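Local atomic coordinates of lipoxygenase (Cyanothece sp., PDB entry 5EK8), a protein that probably oxygenates polyunsaturated fatty acids at a non-heme iron centre, as a 9R-lipoxygenase that also carries a PLAT domain. Residues Asn271-Ser276 / Gly302-Thr307; Arg384-Pro389 / Glu465-Phe470. All blocks are in the same frame, centred on the assembly; numbering follows the deposited sequence.

Interaction 1: Asn271-Ser276 / Gly302-Thr307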
ATOM      1  N   ASN A 271      26.064  -9.386  22.301  1.00 62.12           N
ATOM      2  CA  ASN A 271      26.779  -9.009  21.085  1.00 59.87           C
ATOM      3  C   ASN A 271      26.465  -9.966  19.945  1.00 60.50           C
ATOM      4  O   ASN A 271      26.892  -9.762  18.808  1.00 60.63           O
ATOM      5  CB  ASN A 271      28.286  -8.965  21.326  1.00 57.09           C
ATOM      6  CG  ASN A 271      28.715  -7.738  22.109  1.00 55.84           C
ATOM      7  OD1 ASN A 271      28.154  -6.652  21.948  1.00 55.06           O
ATOM      8  ND2 ASN A 271      29.718  -7.906  22.964  1.00 54.46           N
ATOM      9  N   GLN A 272      25.712 -11.016  20.260  1.00 55.79           N
ATOM     10  CA  GLN A 272      25.299 -11.993  19.259  1.00 49.72           C
ATOM     11  C   GLN A 272      23.920 -11.654  18.713  1.00 45.38           C
ATOM     12  O   GLN A 272      23.018 -11.288  19.462  1.00 44.38           O
ATOM     13  CB  GLN A 272      25.305 -13.406  19.842  1.00 53.30           C
ATOM     14  CG  GLN A 272      26.690 -14.009  19.956  1.00 57.04           C
ATOM     15  CD  GLN A 272      27.299 -14.311  18.604  1.00 60.99           C
ATOM     16  OE1 GLN A 272      26.592 -14.642  17.650  1.00 63.30           O
ATOM     17  NE2 GLN A 272      28.620 -14.190  18.510  1.00 61.56           N
ATOM     18  N   PHE A 273      23.776 -11.767  17.397  1.00 45.82           N
ATOM     19  CA  PHE A 273      22.540 -11.429  16.705  1.00 44.97           C
ATOM     20  C   PHE A 273      22.205 -12.520  15.706  1.00 48.08           C
ATOM     21  O   PHE A 273      23.059 -13.338  15.366  1.00 53.40           O
ATOM     22  CB  PHE A 273      22.654 -10.080  15.986  1.00 42.74           C
ATOM     23  CG  PHE A 273      22.644  -8.891  16.904  1.00 44.83           C
ATOM     24  CD1 PHE A 273      21.491  -8.146  17.079  1.00 44.39           C
ATOM     25  CD2 PHE A 273      23.789  -8.510  17.583  1.00 48.99           C
ATOM     26  CE1 PHE A 273      21.479  -7.046  17.914  1.00 45.89           C
ATOM     27  CE2 PHE A 273      23.783  -7.411  18.425  1.00 48.00           C
ATOM     28  CZ  PHE A 273      22.626  -6.678  18.590  1.00 46.20           C
ATOM     29  N   LYS A 274      20.964 -12.530  15.237  1.00 44.27           N
ATOM     30  CA  LYS A 274      20.549 -13.477  14.215  1.00 41.36           C
ATOM     31  C   LYS A 274      19.247 -13.062  13.553  1.00 37.06           C
ATOM     32  O   LYS A 274      18.501 -12.233  14.080  1.00 34.38           O
ATOM     33  CB  LYS A 274      20.394 -14.881  14.800  1.00 47.13           C
ATOM     34  CG  LYS A 274      19.187 -15.044  15.702  1.00 50.27           C
ATOM     35  CD  LYS A 274      18.979 -16.496  16.095  1.00 50.68           C
ATOM     36  CE  LYS A 274      18.665 -17.361  14.895  1.00 52.82           C
ATOM     37  NZ  LYS A 274      18.238 -18.729  15.317  1.00 58.37           N
ATOM     38  N   MET A 275      18.995 -13.634  12.380  1.00 35.40           N
ATOM     39  CA  MET A 275      17.731 -13.454  11.683  1.00 39.37           C
ATOM     40  C   MET A 275      17.261 -14.792  11.115  1.00 44.64           C
ATOM     41  O   MET A 275      18.035 -15.533  10.502  1.00 48.88           O
ATOM     42  CB  MET A 275      17.858 -12.406  10.577  1.00 35.11           C
ATOM     43  CG  MET A 275      16.541 -12.053   9.885  1.00 36.72           C
ATOM     44  SD  MET A 275      15.510 -10.849  10.755  1.00 50.21           S
ATOM     45  CE  MET A 275      14.610 -11.882  11.913  1.00 86.11           C
ATOM     46  N   SER A 276      15.989 -15.102  11.343  1.00 47.86           N
ATOM     47  CA  SER A 276      15.451 -16.408  11.008  1.00 48.64           C
ATOM     48  C   SER A 276      14.362 -16.315   9.958  1.00 48.35           C
ATOM     49  O   SER A 276      13.427 -15.520  10.078  1.00 51.19           O
ATOM     50  CB  SER A 276      14.891 -17.094  12.258  1.00 47.43           C
ATOM     51  OG  SER A 276      15.853 -17.165  13.295  1.00 51.08           O
ATOM     52  N   GLY A 302      30.949  -1.660  17.194  1.00 62.95           N
ATOM     53  CA  GLY A 302      29.963  -0.901  16.444  1.00 66.01           C
ATOM     54  C   GLY A 302      29.820  -1.352  15.005  1.00 69.09           C
ATOM     55  O   GLY A 302      29.239  -0.652  14.174  1.00 72.05           O
ATOM     56  N   LYS A 303      30.356  -2.530  14.708  1.00 69.43           N
ATOM     57  CA  LYS A 303      30.237  -3.114  13.380  1.00 68.20           C
ATOM     58  C   LYS A 303      29.600  -4.491  13.492  1.00 66.97           C
ATOM     59  O   LYS A 303      29.808  -5.198  14.479  1.00 66.69           O
ATOM     60  CB  LYS A 303      31.605  -3.217  12.702  1.00 71.95           C
ATOM     61  CG  LYS A 303      31.599  -2.911  11.212  1.00 75.72           C
ATOM     62  CD  LYS A 303      31.771  -1.420  10.956  1.00 77.61           C
ATOM     63  CE  LYS A 303      31.713  -1.097   9.470  1.00 77.16           C
ATOM     64  NZ  LYS A 303      31.786   0.372   9.231  1.00 77.41           N
ATOM     65  N   LEU A 304      28.818  -4.870  12.487  1.00 64.07           N
ATOM     66  CA  LEU A 304      28.218  -6.197  12.453  1.00 58.57           C
ATOM     67  C   LEU A 304      28.898  -7.085  11.417  1.00 53.41           C
ATOM     68  O   LEU A 304      28.915  -6.765  10.233  1.00 56.32           O
ATOM     69  CB  LEU A 304      26.719  -6.103  12.155  1.00 59.10           C
ATOM     70  CG  LEU A 304      25.769  -5.877  13.330  1.00 57.47           C
ATOM     71  CD1 LEU A 304      24.354  -5.684  12.819  1.00 55.90           C
ATOM     72  CD2 LEU A 304      25.837  -7.049  14.301  1.00 58.00           C
ATOM     73  N   PHE A 305      29.458  -8.201  11.874  1.00 47.54           N
ATOM     74  CA  PHE A 305      30.077  -9.177  10.987  1.00 48.77           C
ATOM     75  C   PHE A 305      29.272 -10.470  11.001  1.00 53.14           C
ATOM     76  O   PHE A 305      28.800 -10.888  12.056  1.00 59.08           O
ATOM     77  CB  PHE A 305      31.524  -9.458  11.410  1.00 49.59           C
ATOM     78  CG  PHE A 305      32.346  -8.220  11.639  1.00 51.23           C
ATOM     79  CD1 PHE A 305      33.105  -7.677  10.612  1.00 46.52           C
ATOM     80  CD2 PHE A 305      32.361  -7.599  12.878  1.00 51.47           C
ATOM     81  CE1 PHE A 305      33.858  -6.539  10.817  1.00 42.71           C
ATOM     82  CE2 PHE A 305      33.110  -6.462  13.088  1.00 51.70           C
ATOM     83  CZ  PHE A 305      33.862  -5.931  12.056  1.00 45.91           C
ATOM     84  N   PRO A 306      29.123 -11.118   9.836  1.00 52.40           N
ATOM     85  CA  PRO A 306      28.405 -12.397   9.794  1.00 51.17           C
ATOM     86  C   PRO A 306      29.264 -13.542  10.323  1.00 52.88           C
ATOM     87  O   PRO A 306      30.398 -13.707   9.880  1.00 56.05           O
ATOM     88  CB  PRO A 306      28.099 -12.574   8.308  1.00 51.89           C
ATOM     89  CG  PRO A 306      29.216 -11.856   7.612  1.00 52.87           C
ATOM     90  CD  PRO A 306      29.629 -10.715   8.512  1.00 53.30           C
ATOM     91  N   THR A 307      28.736 -14.315  11.265  1.00 53.71           N
ATOM     92  CA  THR A 307      29.499 -15.409  11.856  1.00 54.11           C
ATOM     93  C   THR A 307      29.196 -16.749  11.188  1.00 49.34           C
ATOM     94  O   THR A 307      30.108 -17.534  10.929  1.00 47.49           O
ATOM     95  CB  THR A 307      29.230 -15.521  13.355  1.00 62.08           C
ATOM     96  OG1 THR A 307      27.840 -15.793  13.568  1.00 67.85           O
ATOM     97  CG2 THR A 307      29.593 -14.222  14.042  1.00 65.66           C
TER
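Phe273 and Leu304 reach toward each other across an intervening strand, and their side chains cross at about a right angle. The touch is a single branch: CD2 of Leu304 lies 4.1 Å from CD2 of Phe273. The methyl approaches the aromatic ring obliquely, so this is apolar packing without a defined ring stack. In Leu304 CG stands beside the backbone N (chi1 -86°); CD1 continues the chain in the extended direction, and CD2, the branch turned off that line, meets the phenyl group. The backbones stay well apart, with Phe273 CA 8.8 Å from Leu304 CA, close to two strand spacings, and no hydrogen bond joins the segments. The gap is filled by strand 291-300, to which Phe273 is joined by backbone hydrogen bonding with Phe297, its side chain also touching Leu299. Beyond, Val251 and Leu255 of helix 247-256 also touch Leu304. Gln272 and Thr307 both rest on Val298 of the middle strand, and Thr307 OG1 has a weak hydrogen bond to Tyr296 O. Strands 272-277 and 303-313 are each antiparallel to strand 291-300, so they run the same way; this is the next-nearest-neighbour packing of an antiparallel beta sheet with a helix against one face.

Interaction 2: Arg384-Pro389 / Glu465-Phe470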
ATOM      1  N   ARG A 384      -9.208  14.791   8.320  1.00 49.42           N
ATOM      2  CA  ARG A 384      -9.332  14.441   6.907  1.00 55.46           C
ATOM      3  C   ARG A 384      -8.215  15.073   6.079  1.00 59.88           C
ATOM      4  O   ARG A 384      -7.457  14.382   5.391  1.00 59.14           O
ATOM      5  CB  ARG A 384     -10.682  14.892   6.359  1.00 57.14           C
ATOM      6  CG  ARG A 384     -10.750  14.880   4.842  1.00 59.89           C
ATOM      7  CD  ARG A 384     -11.613  16.016   4.327  1.00 62.15           C
ATOM      8  NE  ARG A 384     -12.201  15.703   3.031  1.00 61.35           N
ATOM      9  CZ  ARG A 384     -13.220  16.364   2.499  1.00 63.55           C
ATOM     10  NH1 ARG A 384     -13.699  16.004   1.316  1.00 66.43           N
ATOM     11  NH2 ARG A 384     -13.764  17.381   3.153  1.00 63.70           N
ATOM     12  N   LEU A 385      -8.113  16.396   6.186  1.00 60.58           N
ATOM     13  CA  LEU A 385      -7.102  17.179   5.484  1.00 56.79           C
ATOM     14  C   LEU A 385      -5.695  16.670   5.760  1.00 55.70           C
ATOM     15  O   LEU A 385      -4.775  16.885   4.970  1.00 61.04           O
ATOM     16  CB  LEU A 385      -7.207  18.655   5.883  1.00 55.33           C
ATOM     17  CG  LEU A 385      -7.992  19.592   4.961  1.00 53.86           C
ATOM     18  CD1 LEU A 385      -9.300  18.970   4.512  1.00 52.78           C
ATOM     19  CD2 LEU A 385      -8.250  20.915   5.659  1.00 56.04           C
ATOM     20  N   MET A 386      -5.538  15.987   6.885  1.00 52.71           N
ATOM     21  CA  MET A 386      -4.240  15.487   7.295  1.00 50.42           C
ATOM     22  C   MET A 386      -3.983  14.071   6.789  1.00 55.93           C
ATOM     23  O   MET A 386      -2.846  13.722   6.464  1.00 61.33           O
ATOM     24  CB  MET A 386      -4.129  15.538   8.812  1.00 47.44           C
ATOM     25  CG  MET A 386      -2.989  14.736   9.390  1.00 48.32           C
ATOM     26  SD  MET A 386      -2.916  14.937  11.172  1.00 79.22           S
ATOM     27  CE  MET A 386      -1.534  13.879  11.547  1.00 44.66           C
ATOM     28  N   LEU A 387      -5.043  13.269   6.687  1.00 53.59           N
ATOM     29  CA  LEU A 387      -4.886  11.847   6.373  1.00 54.02           C
ATOM     30  C   LEU A 387      -5.104  11.482   4.902  1.00 58.45           C
ATOM     31  O   LEU A 387      -4.365  10.662   4.355  1.00 60.77           O
ATOM     32  CB  LEU A 387      -5.829  11.014   7.241  1.00 55.16           C
ATOM     33  CG  LEU A 387      -5.364  10.774   8.678  1.00 54.03           C
ATOM     34  CD1 LEU A 387      -6.362   9.902   9.426  1.00 50.35           C
ATOM     35  CD2 LEU A 387      -3.983  10.142   8.681  1.00 52.31           C
ATOM     36  N   THR A 388      -6.108  12.082   4.267  1.00 57.08           N
ATOM     37  CA  THR A 388      -6.457  11.742   2.883  1.00 57.36           C
ATOM     38  C   THR A 388      -5.303  11.758   1.854  1.00 56.11           C
ATOM     39  O   THR A 388      -5.216  10.839   1.036  1.00 51.86           O
ATOM     40  CB  THR A 388      -7.579  12.661   2.353  1.00 59.12           C
ATOM     41  OG1 THR A 388      -7.386  13.992   2.843  1.00 63.65           O
ATOM     42  CG2 THR A 388      -8.934  12.163   2.816  1.00 61.51           C
ATOM     43  N   PRO A 389      -4.415  12.782   1.877  1.00 58.97           N
ATOM     44  CA  PRO A 389      -3.370  12.776   0.840  1.00 53.04           C
ATOM     45  C   PRO A 389      -2.405  11.592   0.928  1.00 55.41           C
ATOM     46  O   PRO A 389      -1.762  11.252  -0.062  1.00 62.90           O
ATOM     47  CB  PRO A 389      -2.619  14.089   1.089  1.00 52.10           C
ATOM     48  CG  PRO A 389      -2.895  14.425   2.501  1.00 55.75           C
ATOM     49  CD  PRO A 389      -4.299  13.971   2.742  1.00 58.38           C
ATOM     50  N   GLU A 465       6.327  16.133  15.709  1.00 57.10           N
ATOM     51  CA  GLU A 465       6.199  17.590  15.659  1.00 56.90           C
ATOM     52  C   GLU A 465       4.988  18.005  14.829  1.00 54.39           C
ATOM     53  O   GLU A 465       4.155  18.807  15.266  1.00 53.07           O
ATOM     54  CB  GLU A 465       7.456  18.229  15.071  1.00 65.00           C
ATOM     55  CG  GLU A 465       8.709  18.093  15.913  1.00 75.61           C
ATOM     56  CD  GLU A 465       9.914  18.770  15.264  1.00 84.43           C
ATOM     57  OE1 GLU A 465       9.774  19.925  14.802  1.00 85.19           O
ATOM     58  OE2 GLU A 465      10.997  18.142  15.206  1.00 87.07           O
ATOM     59  N   TYR A 466       4.900  17.438  13.629  1.00 53.00           N
ATOM     60  CA  TYR A 466       3.818  17.743  12.703  1.00 53.15           C
ATOM     61  C   TYR A 466       2.448  17.489  13.317  1.00 54.79           C
ATOM     62  O   TYR A 466       1.605  18.382  13.343  1.00 58.33           O
ATOM     63  CB  TYR A 466       3.976  16.927  11.421  1.00 52.02           C
ATOM     64  CG  TYR A 466       2.767  16.950  10.515  1.00 50.71           C
ATOM     65  CD1 TYR A 466       2.237  18.154  10.050  1.00 50.99           C
ATOM     66  CD2 TYR A 466       2.161  15.767  10.111  1.00 47.43           C
ATOM     67  CE1 TYR A 466       1.132  18.175   9.220  1.00 49.42           C
ATOM     68  CE2 TYR A 466       1.060  15.778   9.281  1.00 48.65           C
ATOM     69  CZ  TYR A 466       0.549  16.982   8.837  1.00 52.06           C
ATOM     70  OH  TYR A 466      -0.550  16.980   8.005  1.00 56.40           O
ATOM     71  N   VAL A 467       2.241  16.272  13.814  1.00 55.68           N
ATOM     72  CA  VAL A 467       0.961  15.864  14.384  1.00 58.30           C
ATOM     73  C   VAL A 467       0.572  16.743  15.566  1.00 64.37           C
ATOM     74  O   VAL A 467      -0.563  17.219  15.646  1.00 68.02           O
ATOM     75  CB  VAL A 467       0.987  14.391  14.842  1.00 59.87           C
ATOM     76  CG1 VAL A 467      -0.280  14.041  15.611  1.00 58.47           C
ATOM     77  CG2 VAL A 467       1.160  13.467  13.653  1.00 58.75           C
ATOM     78  N   ASP A 468       1.516  16.954  16.482  1.00 64.24           N
ATOM     79  CA  ASP A 468       1.275  17.824  17.632  1.00 63.46           C
ATOM     80  C   ASP A 468       0.820  19.210  17.180  1.00 63.85           C
ATOM     81  O   ASP A 468      -0.202  19.728  17.646  1.00 64.67           O
ATOM     82  CB  ASP A 468       2.532  17.942  18.497  1.00 64.59           C
ATOM     83  CG  ASP A 468       2.734  16.746  19.402  1.00 64.75           C
ATOM     84  OD1 ASP A 468       1.731  16.129  19.811  1.00 65.01           O
ATOM     85  OD2 ASP A 468       3.898  16.426  19.717  1.00 67.52           O
ATOM     86  N   ALA A 469       1.578  19.798  16.258  1.00 64.02           N
ATOM     87  CA  ALA A 469       1.268  21.127  15.740  1.00 63.27           C
ATOM     88  C   ALA A 469      -0.127  21.189  15.124  1.00 62.60           C
ATOM     89  O   ALA A 469      -0.935  22.053  15.473  1.00 62.46           O
ATOM     90  CB  ALA A 469       2.305  21.544  14.722  1.00 60.33           C
ATOM     91  N   PHE A 470      -0.402  20.260  14.214  1.00 59.25           N
ATOM     92  CA  PHE A 470      -1.680  20.211  13.513  1.00 59.37           C
ATOM     93  C   PHE A 470      -2.840  20.102  14.488  1.00 64.86           C
ATOM     94  O   PHE A 470      -3.807  20.863  14.405  1.00 65.94           O
ATOM     95  CB  PHE A 470      -1.708  19.036  12.534  1.00 54.17           C
ATOM     96  CG  PHE A 470      -2.937  18.991  11.669  1.00 53.32           C
ATOM     97  CD1 PHE A 470      -4.081  18.328  12.093  1.00 54.03           C
ATOM     98  CD2 PHE A 470      -2.942  19.599  10.424  1.00 49.42           C
ATOM     99  CE1 PHE A 470      -5.208  18.282  11.298  1.00 54.54           C
ATOM    100  CE2 PHE A 470      -4.065  19.558   9.619  1.00 47.83           C
ATOM    101  CZ  PHE A 470      -5.201  18.900  10.056  1.00 52.14           C
TER
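A Met-aromatic contact between two helices brings Met386 of helix 383-391 against Tyr466, Val467 and Phe470 of helix 451-473. The short helical segments run roughly antiparallel, with 147° between their directions, and their axes come no nearer than 12.0 Å, a wide separation that long side chains must span. Met386 does so with its chain fully extended, CG lying opposite the backbone N (chi1 165°), so that successive atoms meet different partners. Its CB sits over one face of Phe470, 4.0 Å from the ring centroid and 21° off the normal, offset toward the rim: a CH-pi contact. Farther out, SD approaches the same ring obliquely, 4.2 Å from the Phe470 centroid. Tyr466 slides past in the opposite direction, and its OH lies 3.6 Å from Met386 CG, while SD is a more distant 5.2 Å from the Tyr466 centroid. The terminal methyl completes the contact, with CE 3.9 Å from Tyr466 CE2 and also against CG2 of Val467. An alanine here would keep CB over Phe470 but would probably cost that ring its sulfur contact, take a neighbour from Val467 and Tyr466, and open a gap between the helices. Cys559 and Ile563 of helix 549-574 also touch Met386, and Ile563 meets Tyr466 as well. That third helix supplies iron ligands His570 and Asn574 farther along, yet the contact itself lies away from the metal. Met386 thus packs its own helix against two others, helix-on-helix packing within the largely alpha-helical catalytic domain of the lipoxygenase fold.

Interactions 1 and 2 are separate pieces of packing, with centres 38 Å apart and nearest atoms about 26 Å apart, and they share no helix or strand. Interaction 1 lies peripherally, its centre 31 Å from that of the chain, and is partly buried; interaction 2 lies at 19 Å and all four of its touching residues are buried. The segments bury 111 Å² in interaction 1 and 240 Å² in interaction 2. Neither uses a hydrogen bond across its segments. The sheet contact is thin because a middle strand holds its partners apart, whereas the helix contact concentrates sulfur-aromatic, CH-pi and aliphatic packing on one methionine.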